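Local coordinates for uncharacterized protein (Staphylococcus aureus subsp. aureus Mu50, PDB 4QPV) that is of unknown function, and is a DUF1672 family member built as a kinked-helix-beta-beta-beta repeat with a unique fold, at residues A[155-160]-A[169-174]; A[220-225]-A[261-266]; A[136-141]-A[173-178]; A[25-30]-A[269-274]. One frame throughout, in Å; residues are numbered along the deposited sequence.

Interactions 1, 2 and 3 meet round one mixed sheet, whereas interaction 4, though buried, lies farther from the chain centre, where the 25-30 loop joins a turn late in the chain. Interaction 2 is the sheet itself, a parallel strand pair bonded mainly through backbone atoms. Interaction 3, also buried, covers a neighbouring strand with a helix through leucines and a tyrosine. Interaction 1 is only partly buried; its carbonyl-centred core grades into carboxylates and waters. It shares Glu-173 and Tyr-174 with interaction 3, and its Tyr-174 carbonyl probably bonds Thr-224 of interaction 2. It is tied to interaction 4 by probable bonds from Thr-158 to Tyr-27 and Tyr-157 to Pro-274. Interactions 3 and 4 do not touch.

Interaction 1 of 4, residues A[155-160]-A[169-174]; sequences TGYTEN and GFRNEY
The carbonyl oxygen of Glu-173 is held from two adjoining residues of the 155-160 segment. Tyr-157 N donates to Glu-173 O at 2.9 Å through a bent bond (139° at the hydrogen), and Gly-156 CA adds a CA-H...O contact to the same Glu-173 O at 3.1 Å. Having no side chain, Gly-156 lets the carbonyl come this close. The ring of Tyr-174 also leans on Gly-156, its CE1 reaching Gly-156 N at 3.7 Å without presenting a clear face or edge. One water completes this side, accepting from Gly-156 N and bonded also to Tyr-174 OH.

The outer margin is charged and wet. In the Glu-173 conformer described here, one of two, OE2 receives a water that also donates to Tyr-157 O and a second that accepts from Glu-159 N. Glu-159, likewise modelled twice, lays its CG 3.7 Å from Glu-173 CD; in these conformers the two OE2 atoms are near one another but not in contact. On the side of the Tyr-157 ring, Arg-171 bends at chi3 (-64°) and brings NH1 to 4.0 Å from Tyr-157 CE2, with guanidinium and ring planes nearly perpendicular (83°). The far ends are bonded elsewhere, Arg-171 NH2 to Ser-168 OG and Tyr-157 OH to Pro-274 O.

Asn-172 OD1 accepts from Tyr-174 N at 3.0 Å, an Asx turn that shapes the approach to strand 175-178. Thr-158 is the N-cap of helix 159-165, and backbone bonds from Thr-155 to Phe-226 and from Tyr-174 to Thr-224 set both segments against strand 220-227.

Interaction 2 of 4, residues A[220-225]-A[261-266]; sequences YVVTTL and SLQISN
Strand segments 220-223 and 261-265 run parallel, their axes 4.9 Å apart at closest and 24° from alignment, with Val-222 bridging Ser-261 and, further on, Leu-225 bridging Ile-264. The ladder starts regularly: Ser-261 N donates to Val-221 O at 2.9 Å, and Thr-223 N returns a bond to Ser-261 O at 3.1 Å, both donors lying almost on the line of the acceptor's C=O. At the next rung a side chain takes over. Gln-263 N donates to Thr-223 OG1 at 2.7 Å and 165°, because chi1 of 73° sets that hydroxyl between its own backbone N and carbonyl carbon and turns it to the partner strand. The carbonyl it replaces, Thr-223 O, is buried with no polar partner in the model. The rung that follows, Leu-225 N to Gln-263 O, is weak, before Ser-265 N restores the pattern on Leu-225 O at 3.0 Å.

This irregularity falls where strand 220-227 is broken by a bulge or short loop. The pair belongs to a beta-alpha-beta unit, with helix 234-249 making the crossover between its two parallel strands.

On the sheet face bearing Val-222 and Ser-261, Gln-263 crosses Val-222 at a slant, its CD 3.6 Å from Val-222 CG1; its NE2 makes a weak bond to Glu-283. Beside Leu-225 and Ile-264 the contacts are mostly between aliphatic groups. Leu-225 CB meets Ile-264 CG1 at 3.9 Å, and the end of Leu-262 comes back to place its CD1 4.1 Å from Leu-225 CD1. Met-241 of the crossover helix touches both Leu-262 and Ile-264, and Phe-244 and Leu-248 also pack on Leu-262.

Interaction 3 of 4, residues A[136-141]-A[173-178]; sequences EELDNL and EYYYLT
Tyr-175 OH donates to Leu-138 O of the helix at 2.8 Å from above the carbonyl plane, 58° out of it, with a C=O...O angle of only 104°. The ring is sent toward the helix because Tyr-175 CG stands between its own backbone N and carbonyl carbon. The same Leu-138 O also accepts from Thr-142 OG1, so two hydroxyls share it. Beside the bond, Leu-138 CB is 3.3 Å from Tyr-175 OH, while Leu-138 CD2 lies 4.1 Å from ring atom CE1 of Tyr-175. Leu-141 covers one ring face, its CD2 standing 4.3 Å from the Tyr-175 centroid in a CH-pi contact displaced toward the rim. Two residues along the strand, Leu-177 crosses Leu-138 at about a right angle, with Leu-177 CD2 at 3.9 Å from Leu-138 CD1.

Behind this shell, Val-221 of the adjacent strand touches Leu-138, Leu-141, Tyr-175 and Leu-177 alike, and Tyr-131 of helix 116-133 packs on both Leu-138 and Leu-177. Asn-172 OD1 accepts from Tyr-175 N at the start of the strand. The 136-141 segment of helix 135-147 and strand 175-178 run at 154°, closest axis approach 11.2 Å, the layered packing of a helix against a beta-sheet.

Interaction 4 of 4, residues A[25-30]-A[269-274]; sequences SKYVGQ and INTKRP
A single tyrosine, Tyr-27, fills a largely apolar niche between the loop after strand 21-23 and the turn that follows strand 268-270, joining chain regions nearly 240 residues apart. Those two short strands pair antiparallel, so the contact continues their link beyond the sheet. With chi1 at 178°, Tyr-27 carries its ring away from its own backbone N and into the turn, where OH donates to Thr-271 O at 2.7 Å; the hydroxyl is tilted only 20° from that carbonyl plane.

Ile-269 at the strand end, with Thr-271 and Pro-274 of the turn, line the ring. Ile-269 CG2 packs on the root of the side chain, 3.5 Å from Tyr-27 CB. Further out, Pro-274 crosses the ring at about a right angle, its CB 3.6 Å from Tyr-27 CE2, and Thr-271 CB meets Tyr-27 CE1 at 3.8 Å. Gly-29 N lies over the centre of one ring face, 3.4 Å above its plane, so the loop folds back on its own tyrosine. That fold is held by Val-28 N donating to Gln-30 OE1 at 2.8 Å, in the carbonyl plane. Within the 269-274 segment, Asn-270 OD1 accepts from Arg-273 N at 2.9 Å in an Asx motif that shapes the turn.

The Thr-271 hydroxyl reaches Pro-19 O, while its backbone carbonyl accepts from Tyr-27. One short neutral bond at the end of a ring lined by aliphatic groups suggests that the ring is held mainly by shape, with the hydroxyl bond limiting its position.

Interaction 1 of 4, residues A[155-160]-A[169-174]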
# COMPACT_ATOMS: atom_id res chain seq x y z
N THR A 155 -10.54 2.31 -14.55
CA THR A 155 -9.36 1.45 -14.47
C THR A 155 -8.75 1.72 -13.11
O THR A 155 -9.09 2.72 -12.47
CB THR A 155 -8.33 1.74 -15.61
OG1 THR A 155 -7.72 3.00 -15.36
CG2 THR A 155 -8.92 1.69 -17.01
N GLY A 156 -7.80 0.91 -12.71
CA GLY A 156 -7.04 1.21 -11.51
C GLY A 156 -5.68 1.71 -11.97
O GLY A 156 -5.49 2.05 -13.14
N TYR A 157 -4.71 1.73 -11.06
CA TYR A 157 -3.31 1.97 -11.45
C TYR A 157 -2.82 0.76 -12.25
O TYR A 157 -3.45 -0.29 -12.16
CB TYR A 157 -2.48 2.00 -10.16
CG TYR A 157 -2.41 3.29 -9.40
CD1 TYR A 157 -1.56 4.32 -9.81
CD2 TYR A 157 -3.03 3.41 -8.16
CE1 TYR A 157 -1.41 5.48 -9.05
CE2 TYR A 157 -2.89 4.57 -7.39
CZ TYR A 157 -2.07 5.59 -7.83
OH TYR A 157 -1.91 6.68 -7.03
N THR A 158 -1.68 0.84 -12.92
CA THR A 158 -1.08 -0.35 -13.51
C THR A 158 -0.32 -1.10 -12.39
O THR A 158 0.04 -0.50 -11.36
CB THR A 158 -0.10 -0.01 -14.65
OG1 THR A 158 1.03 0.70 -14.09
CG2 THR A 158 -0.76 0.77 -15.79
N GLU A 159 -0.04 -2.38 -12.62
CA GLU A 159 0.71 -3.18 -11.65
C GLU A 159 2.12 -2.57 -11.47
O GLU A 159 2.60 -2.49 -10.34
CB GLU A 159 0.78 -4.65 -12.10
CG GLU A 159 -0.56 -5.36 -12.02
CD GLU A 159 -0.52 -6.87 -12.17
OE1 GLU A 159 -0.17 -7.55 -11.19
OE2 GLU A 159 -0.86 -7.37 -13.27
N ASN A 160 2.77 -2.11 -12.56
CA ASN A 160 4.11 -1.53 -12.43
C ASN A 160 4.10 -0.26 -11.60
O ASN A 160 4.99 -0.06 -10.78
CB ASN A 160 4.73 -1.23 -13.78
CG ASN A 160 5.41 -2.40 -14.41
OD1 ASN A 160 5.10 -2.80 -15.52
ND2 ASN A 160 6.37 -2.98 -13.70
N GLY A 169 1.23 0.08 2.25
CA GLY A 169 0.88 -1.22 2.80
C GLY A 169 0.30 -2.10 1.72
O GLY A 169 0.71 -1.99 0.55
N PHE A 170 -0.68 -2.96 2.07
CA PHE A 170 -1.31 -3.82 1.06
C PHE A 170 -1.99 -2.95 0.01
O PHE A 170 -2.74 -2.03 0.35
CB PHE A 170 -2.35 -4.82 1.66
CG PHE A 170 -2.99 -5.61 0.53
CD1 PHE A 170 -2.34 -6.70 -0.05
CD2 PHE A 170 -4.20 -5.19 -0.04
CE1 PHE A 170 -2.88 -7.35 -1.16
CE2 PHE A 170 -4.75 -5.87 -1.13
CZ PHE A 170 -4.08 -6.94 -1.68
N ARG A 171 -1.73 -3.25 -1.27
CA ARG A 171 -2.30 -2.49 -2.36
C ARG A 171 -2.27 -3.29 -3.64
O ARG A 171 -1.28 -3.95 -3.95
CB ARG A 171 -1.47 -1.18 -2.55
CG ARG A 171 -1.94 -0.29 -3.71
CD ARG A 171 -1.06 0.95 -3.87
NE ARG A 171 -1.10 1.86 -2.71
CZ ARG A 171 -1.88 2.94 -2.63
NH1 ARG A 171 -2.73 3.23 -3.62
NH2 ARG A 171 -1.82 3.73 -1.57
N ASN A 172 -3.36 -3.17 -4.43
CA ASN A 172 -3.39 -3.73 -5.77
C ASN A 172 -3.79 -2.58 -6.71
O ASN A 172 -3.80 -1.40 -6.31
CB ASN A 172 -4.27 -4.99 -5.88
CG ASN A 172 -5.71 -4.78 -5.49
OD1 ASN A 172 -6.28 -3.71 -5.70
ND2 ASN A 172 -6.31 -5.79 -4.87
N GLU A 173 -4.07 -2.89 -7.97
CA GLU A 173 -4.44 -1.89 -8.97
C GLU A 173 -5.64 -1.05 -8.55
O GLU A 173 -5.72 0.13 -8.91
CB GLU A 173 -4.77 -2.58 -10.31
CG GLU A 173 -3.62 -3.32 -10.96
CD GLU A 173 -4.08 -4.34 -11.99
OE1 GLU A 173 -4.64 -5.38 -11.58
OE2 GLU A 173 -3.88 -4.10 -13.20
N TYR A 174 -6.59 -1.66 -7.81
CA TYR A 174 -7.88 -1.06 -7.48
C TYR A 174 -8.06 -0.47 -6.10
O TYR A 174 -8.94 0.38 -5.96
CB TYR A 174 -8.98 -2.12 -7.72
CG TYR A 174 -8.93 -2.63 -9.14
CD1 TYR A 174 -9.44 -1.87 -10.20
CD2 TYR A 174 -8.30 -3.84 -9.46
CE1 TYR A 174 -9.32 -2.29 -11.52
CE2 TYR A 174 -8.16 -4.26 -10.78
CZ TYR A 174 -8.69 -3.49 -11.81
OH TYR A 174 -8.56 -3.88 -13.12
O HOH W 1 -7.39 -1.52 -14.32
O HOH W 2 -4.70 -1.69 -14.17
O HOH W 3 -1.24 -3.63 -14.98

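Interaction 2 of 4, residues A[220-225]-A[261-266]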
# COMPACT_ATOMS: atom_id res chain seq x y z
N TYR A 220 -9.45 -0.17 7.00
CA TYR A 220 -10.11 0.58 5.95
C TYR A 220 -9.63 0.14 4.58
O TYR A 220 -8.42 0.06 4.35
CB TYR A 220 -9.83 2.09 6.11
CG TYR A 220 -10.56 2.75 7.26
CD1 TYR A 220 -10.07 2.66 8.56
CD2 TYR A 220 -11.70 3.51 7.04
CE1 TYR A 220 -10.75 3.25 9.63
CE2 TYR A 220 -12.38 4.12 8.10
CZ TYR A 220 -11.90 3.99 9.39
OH TYR A 220 -12.57 4.61 10.43
N VAL A 221 -10.58 -0.12 3.68
CA VAL A 221 -10.33 -0.40 2.27
C VAL A 221 -10.76 0.85 1.48
O VAL A 221 -11.91 1.25 1.61
CB VAL A 221 -11.06 -1.67 1.75
CG1 VAL A 221 -10.88 -1.82 0.24
CG2 VAL A 221 -10.59 -2.92 2.47
N VAL A 222 -9.86 1.47 0.72
CA VAL A 222 -10.19 2.66 -0.09
C VAL A 222 -9.82 2.37 -1.55
O VAL A 222 -8.67 2.06 -1.82
CB VAL A 222 -9.50 3.97 0.44
CG1 VAL A 222 -9.93 5.18 -0.38
CG2 VAL A 222 -9.79 4.21 1.93
N THR A 223 -10.78 2.49 -2.47
CA THR A 223 -10.47 2.26 -3.89
C THR A 223 -9.68 3.44 -4.49
O THR A 223 -9.72 4.56 -3.96
CB THR A 223 -11.72 1.92 -4.74
OG1 THR A 223 -12.53 3.10 -4.94
CG2 THR A 223 -12.53 0.72 -4.20
N THR A 224 -8.96 3.17 -5.59
CA THR A 224 -8.14 4.14 -6.33
C THR A 224 -8.53 3.95 -7.79
O THR A 224 -7.83 3.26 -8.54
CB THR A 224 -6.62 3.94 -6.07
OG1 THR A 224 -6.23 2.62 -6.49
CG2 THR A 224 -6.22 4.18 -4.60
N LEU A 225 -9.71 4.45 -8.15
CA LEU A 225 -10.22 4.26 -9.51
C LEU A 225 -10.05 5.52 -10.35
O LEU A 225 -10.20 6.64 -9.86
CB LEU A 225 -11.70 3.84 -9.49
CG LEU A 225 -12.04 2.66 -8.57
CD1 LEU A 225 -13.54 2.35 -8.64
CD2 LEU A 225 -11.19 1.40 -8.93
N SER A 261 -14.73 1.95 1.22
CA SER A 261 -15.08 3.23 0.62
C SER A 261 -14.70 3.25 -0.87
O SER A 261 -13.59 2.87 -1.25
CB SER A 261 -14.36 4.36 1.38
OG SER A 261 -14.51 5.64 0.79
N LEU A 262 -15.62 3.74 -1.69
CA LEU A 262 -15.42 3.85 -3.11
C LEU A 262 -14.94 5.26 -3.46
O LEU A 262 -15.59 6.24 -3.10
CB LEU A 262 -16.79 3.55 -3.75
CG LEU A 262 -16.93 3.06 -5.17
CD1 LEU A 262 -16.09 1.78 -5.44
CD2 LEU A 262 -18.40 2.80 -5.48
N GLN A 263 -13.77 5.37 -4.12
CA GLN A 263 -13.24 6.63 -4.63
C GLN A 263 -12.95 6.49 -6.10
O GLN A 263 -12.43 5.45 -6.54
CB GLN A 263 -11.98 7.12 -3.90
CG GLN A 263 -12.22 7.61 -2.47
CD GLN A 263 -10.99 8.30 -1.88
OE1 GLN A 263 -9.91 8.29 -2.44
NE2 GLN A 263 -11.13 8.89 -0.72
N ILE A 264 -13.27 7.54 -6.86
CA ILE A 264 -13.01 7.65 -8.30
C ILE A 264 -12.56 9.08 -8.60
O ILE A 264 -13.04 10.03 -7.98
CB ILE A 264 -14.21 7.20 -9.20
CG1 ILE A 264 -13.72 6.95 -10.67
CG2 ILE A 264 -15.39 8.20 -9.12
CD1 ILE A 264 -14.67 6.18 -11.64
N SER A 265 -11.65 9.21 -9.55
CA SER A 265 -11.13 10.51 -10.00
C SER A 265 -11.06 10.55 -11.54
O SER A 265 -11.48 9.60 -12.20
CB SER A 265 -9.76 10.76 -9.39
OG SER A 265 -8.83 9.77 -9.83
N ASN A 266 -10.44 11.60 -12.10
CA ASN A 266 -10.28 11.67 -13.56
C ASN A 266 -9.19 10.65 -14.01
O ASN A 266 -8.60 9.94 -13.17
CB ASN A 266 -10.02 13.11 -14.03
CG ASN A 266 -8.66 13.69 -13.68
OD1 ASN A 266 -7.70 12.97 -13.36
ND2 ASN A 266 -8.54 15.00 -13.79

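Interaction 3 of 4, residues A[136-141]-A[173-178]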
# COMPACT_ATOMS: atom_id res chain seq x y z
N GLU A 136 -9.45 -14.17 1.64
CA GLU A 136 -10.51 -14.63 0.73
C GLU A 136 -11.47 -13.51 0.35
O GLU A 136 -11.77 -13.35 -0.83
CB GLU A 136 -11.27 -15.82 1.34
CG GLU A 136 -12.32 -16.42 0.40
CD GLU A 136 -12.90 -17.76 0.82
OE1 GLU A 136 -12.56 -18.25 1.92
OE2 GLU A 136 -13.69 -18.32 0.03
N GLU A 137 -11.98 -12.75 1.36
CA GLU A 137 -12.91 -11.61 1.18
C GLU A 137 -12.30 -10.52 0.33
O GLU A 137 -12.97 -9.95 -0.55
CB GLU A 137 -13.19 -10.98 2.56
CG GLU A 137 -14.40 -11.43 3.32
CD GLU A 137 -14.53 -10.66 4.62
OE1 GLU A 137 -13.60 -9.89 4.99
OE2 GLU A 137 -15.58 -10.84 5.28
N LEU A 138 -11.04 -10.17 0.62
CA LEU A 138 -10.36 -9.09 -0.10
C LEU A 138 -10.09 -9.53 -1.56
O LEU A 138 -10.30 -8.73 -2.47
CB LEU A 138 -9.08 -8.66 0.64
CG LEU A 138 -9.36 -7.85 1.92
CD1 LEU A 138 -8.10 -7.77 2.81
CD2 LEU A 138 -9.87 -6.44 1.58
N ASP A 139 -9.69 -10.80 -1.78
CA ASP A 139 -9.50 -11.32 -3.14
C ASP A 139 -10.83 -11.33 -3.90
O ASP A 139 -10.86 -10.99 -5.08
CB ASP A 139 -8.86 -12.71 -3.11
CG ASP A 139 -7.41 -12.73 -2.61
OD1 ASP A 139 -6.79 -11.62 -2.51
OD2 ASP A 139 -6.86 -13.84 -2.41
N ASN A 140 -11.96 -11.61 -3.21
CA ASN A 140 -13.27 -11.53 -3.86
C ASN A 140 -13.58 -10.10 -4.27
O ASN A 140 -14.12 -9.90 -5.35
CB ASN A 140 -14.38 -12.04 -2.96
CG ASN A 140 -14.36 -13.52 -2.77
OD1 ASN A 140 -13.82 -14.28 -3.59
ND2 ASN A 140 -14.95 -13.95 -1.66
N LEU A 141 -13.22 -9.11 -3.41
CA LEU A 141 -13.43 -7.70 -3.75
C LEU A 141 -12.61 -7.33 -5.00
O LEU A 141 -13.13 -6.65 -5.90
CB LEU A 141 -13.07 -6.76 -2.57
CG LEU A 141 -13.20 -5.23 -2.82
CD1 LEU A 141 -14.64 -4.84 -3.24
CD2 LEU A 141 -12.81 -4.44 -1.59
N GLU A 173 -4.07 -2.89 -7.97
CA GLU A 173 -4.44 -1.89 -8.97
C GLU A 173 -5.64 -1.05 -8.55
O GLU A 173 -5.72 0.13 -8.91
CB GLU A 173 -4.77 -2.58 -10.31
CG GLU A 173 -3.62 -3.32 -10.96
CD GLU A 173 -4.08 -4.34 -11.99
OE1 GLU A 173 -4.64 -5.38 -11.58
OE2 GLU A 173 -3.88 -4.10 -13.20
N TYR A 174 -6.59 -1.66 -7.81
CA TYR A 174 -7.88 -1.06 -7.48
C TYR A 174 -8.06 -0.47 -6.10
O TYR A 174 -8.94 0.38 -5.96
CB TYR A 174 -8.98 -2.12 -7.72
CG TYR A 174 -8.93 -2.63 -9.14
CD1 TYR A 174 -9.44 -1.87 -10.20
CD2 TYR A 174 -8.30 -3.84 -9.46
CE1 TYR A 174 -9.32 -2.29 -11.52
CE2 TYR A 174 -8.16 -4.26 -10.78
CZ TYR A 174 -8.69 -3.49 -11.81
OH TYR A 174 -8.56 -3.88 -13.12
N TYR A 175 -7.32 -0.92 -5.08
CA TYR A 175 -7.51 -0.38 -3.74
C TYR A 175 -6.30 -0.60 -2.88
O TYR A 175 -5.39 -1.37 -3.22
CB TYR A 175 -8.78 -0.99 -3.05
CG TYR A 175 -8.70 -2.48 -2.76
CD1 TYR A 175 -8.06 -2.96 -1.63
CD2 TYR A 175 -9.33 -3.40 -3.60
CE1 TYR A 175 -8.01 -4.33 -1.34
CE2 TYR A 175 -9.31 -4.77 -3.31
CZ TYR A 175 -8.63 -5.23 -2.20
OH TYR A 175 -8.57 -6.58 -1.93
N TYR A 176 -6.31 0.08 -1.73
CA TYR A 176 -5.28 -0.13 -0.72
C TYR A 176 -5.99 -0.32 0.63
O TYR A 176 -7.16 0.11 0.80
CB TYR A 176 -4.23 0.99 -0.71
CG TYR A 176 -4.79 2.33 -0.27
CD1 TYR A 176 -5.44 3.16 -1.17
CD2 TYR A 176 -4.67 2.76 1.05
CE1 TYR A 176 -5.97 4.38 -0.78
CE2 TYR A 176 -5.19 3.99 1.46
CZ TYR A 176 -5.83 4.80 0.54
OH TYR A 176 -6.36 6.00 0.94
N LEU A 177 -5.30 -0.99 1.55
CA LEU A 177 -5.81 -1.32 2.88
C LEU A 177 -4.93 -0.60 3.93
O LEU A 177 -3.71 -0.57 3.78
CB LEU A 177 -5.76 -2.87 3.02
CG LEU A 177 -6.22 -3.55 4.32
CD1 LEU A 177 -7.70 -3.61 4.41
CD2 LEU A 177 -5.76 -4.99 4.32
N THR A 178 -5.55 -0.02 4.96
CA THR A 178 -4.85 0.71 6.03
C THR A 178 -5.14 0.03 7.37
O THR A 178 -6.30 -0.24 7.68
CB THR A 178 -5.27 2.20 6.03
OG1 THR A 178 -5.10 2.75 4.71
CG2 THR A 178 -4.49 3.05 7.05

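Interaction 4 of 4, residues A[25-30]-A[269-274]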
# COMPACT_ATOMS: atom_id res chain seq x y z
N SER A 25 -3.89 4.61 -16.98
CA SER A 25 -3.82 3.31 -17.67
C SER A 25 -2.47 3.08 -18.38
O SER A 25 -2.10 1.94 -18.64
CB SER A 25 -4.96 3.20 -18.68
OG SER A 25 -4.80 4.18 -19.69
N LYS A 26 -1.74 4.14 -18.69
CA LYS A 26 -0.47 4.04 -19.38
C LYS A 26 0.73 4.35 -18.45
O LYS A 26 1.89 4.21 -18.85
CB LYS A 26 -0.47 4.96 -20.61
CG LYS A 26 -1.47 4.47 -21.67
CD LYS A 26 -1.82 5.51 -22.71
CE LYS A 26 -3.00 5.04 -23.54
NZ LYS A 26 -3.46 6.08 -24.50
N TYR A 27 0.46 4.79 -17.21
CA TYR A 27 1.54 5.12 -16.30
C TYR A 27 2.12 3.86 -15.62
O TYR A 27 1.39 3.11 -14.97
CB TYR A 27 1.05 6.12 -15.27
CG TYR A 27 2.10 6.49 -14.24
CD1 TYR A 27 3.20 7.27 -14.59
CD2 TYR A 27 1.96 6.12 -12.90
CE1 TYR A 27 4.16 7.64 -13.64
CE2 TYR A 27 2.89 6.51 -11.94
CZ TYR A 27 3.97 7.28 -12.31
OH TYR A 27 4.89 7.69 -11.38
N VAL A 28 3.43 3.63 -15.80
CA VAL A 28 4.12 2.48 -15.21
C VAL A 28 5.25 2.96 -14.25
O VAL A 28 6.12 2.17 -13.89
CB VAL A 28 4.62 1.45 -16.28
CG1 VAL A 28 3.44 0.82 -17.03
CG2 VAL A 28 5.64 2.07 -17.26
N GLY A 29 5.20 4.22 -13.82
CA GLY A 29 6.19 4.77 -12.90
C GLY A 29 7.29 5.59 -13.56
O GLY A 29 8.23 6.01 -12.88
N GLN A 30 7.18 5.85 -14.89
CA GLN A 30 8.23 6.63 -15.57
C GLN A 30 8.20 8.08 -15.03
O GLN A 30 7.13 8.65 -14.84
CB GLN A 30 8.09 6.57 -17.12
CG GLN A 30 6.77 7.10 -17.69
CD GLN A 30 5.71 6.02 -17.83
OE1 GLN A 30 5.21 5.46 -16.85
NE2 GLN A 30 5.30 5.76 -19.06
N ILE A 269 -2.74 10.99 -13.87
CA ILE A 269 -1.88 10.77 -12.71
C ILE A 269 -0.63 11.62 -12.87
O ILE A 269 -0.08 11.72 -13.97
CB ILE A 269 -1.56 9.25 -12.46
CG1 ILE A 269 -0.87 9.01 -11.07
CG2 ILE A 269 -0.76 8.63 -13.60
CD1 ILE A 269 -1.78 9.26 -9.81
N ASN A 270 -0.20 12.25 -11.77
CA ASN A 270 1.03 13.04 -11.76
C ASN A 270 2.21 12.06 -11.85
O ASN A 270 2.34 11.20 -10.98
CB ASN A 270 1.07 13.88 -10.48
CG ASN A 270 2.20 14.85 -10.45
OD1 ASN A 270 3.37 14.49 -10.31
ND2 ASN A 270 1.88 16.12 -10.56
N THR A 271 3.05 12.17 -12.87
CA THR A 271 4.14 11.20 -13.09
C THR A 271 5.26 11.24 -12.04
O THR A 271 5.75 10.19 -11.65
CB THR A 271 4.73 11.32 -14.51
OG1 THR A 271 5.23 12.64 -14.70
CG2 THR A 271 3.71 10.98 -15.61
N LYS A 272 5.65 12.45 -11.61
CA LYS A 272 6.74 12.62 -10.64
C LYS A 272 6.26 12.24 -9.24
O LYS A 272 7.03 11.66 -8.47
CB LYS A 272 7.25 14.07 -10.68
CG LYS A 272 8.54 14.32 -9.90
CD LYS A 272 8.88 15.81 -9.87
CE LYS A 272 10.29 16.05 -9.38
NZ LYS A 272 10.62 17.50 -9.30
N ARG A 273 5.01 12.59 -8.91
CA ARG A 273 4.40 12.38 -7.60
C ARG A 273 3.02 11.74 -7.77
O ARG A 273 2.02 12.44 -7.63
CB ARG A 273 4.27 13.74 -6.86
CG ARG A 273 5.57 14.52 -6.72
CD ARG A 273 6.46 13.93 -5.63
NE ARG A 273 7.85 14.25 -5.92
CZ ARG A 273 8.41 15.43 -5.68
NH1 ARG A 273 7.73 16.38 -5.06
NH2 ARG A 273 9.68 15.64 -6.02
N PRO A 274 2.95 10.41 -8.02
CA PRO A 274 1.65 9.75 -8.29
C PRO A 274 0.83 9.48 -7.04
O PRO A 274 0.49 8.34 -6.73
CB PRO A 274 2.08 8.44 -8.97
CG PRO A 274 3.39 8.11 -8.34
CD PRO A 274 4.08 9.46 -8.19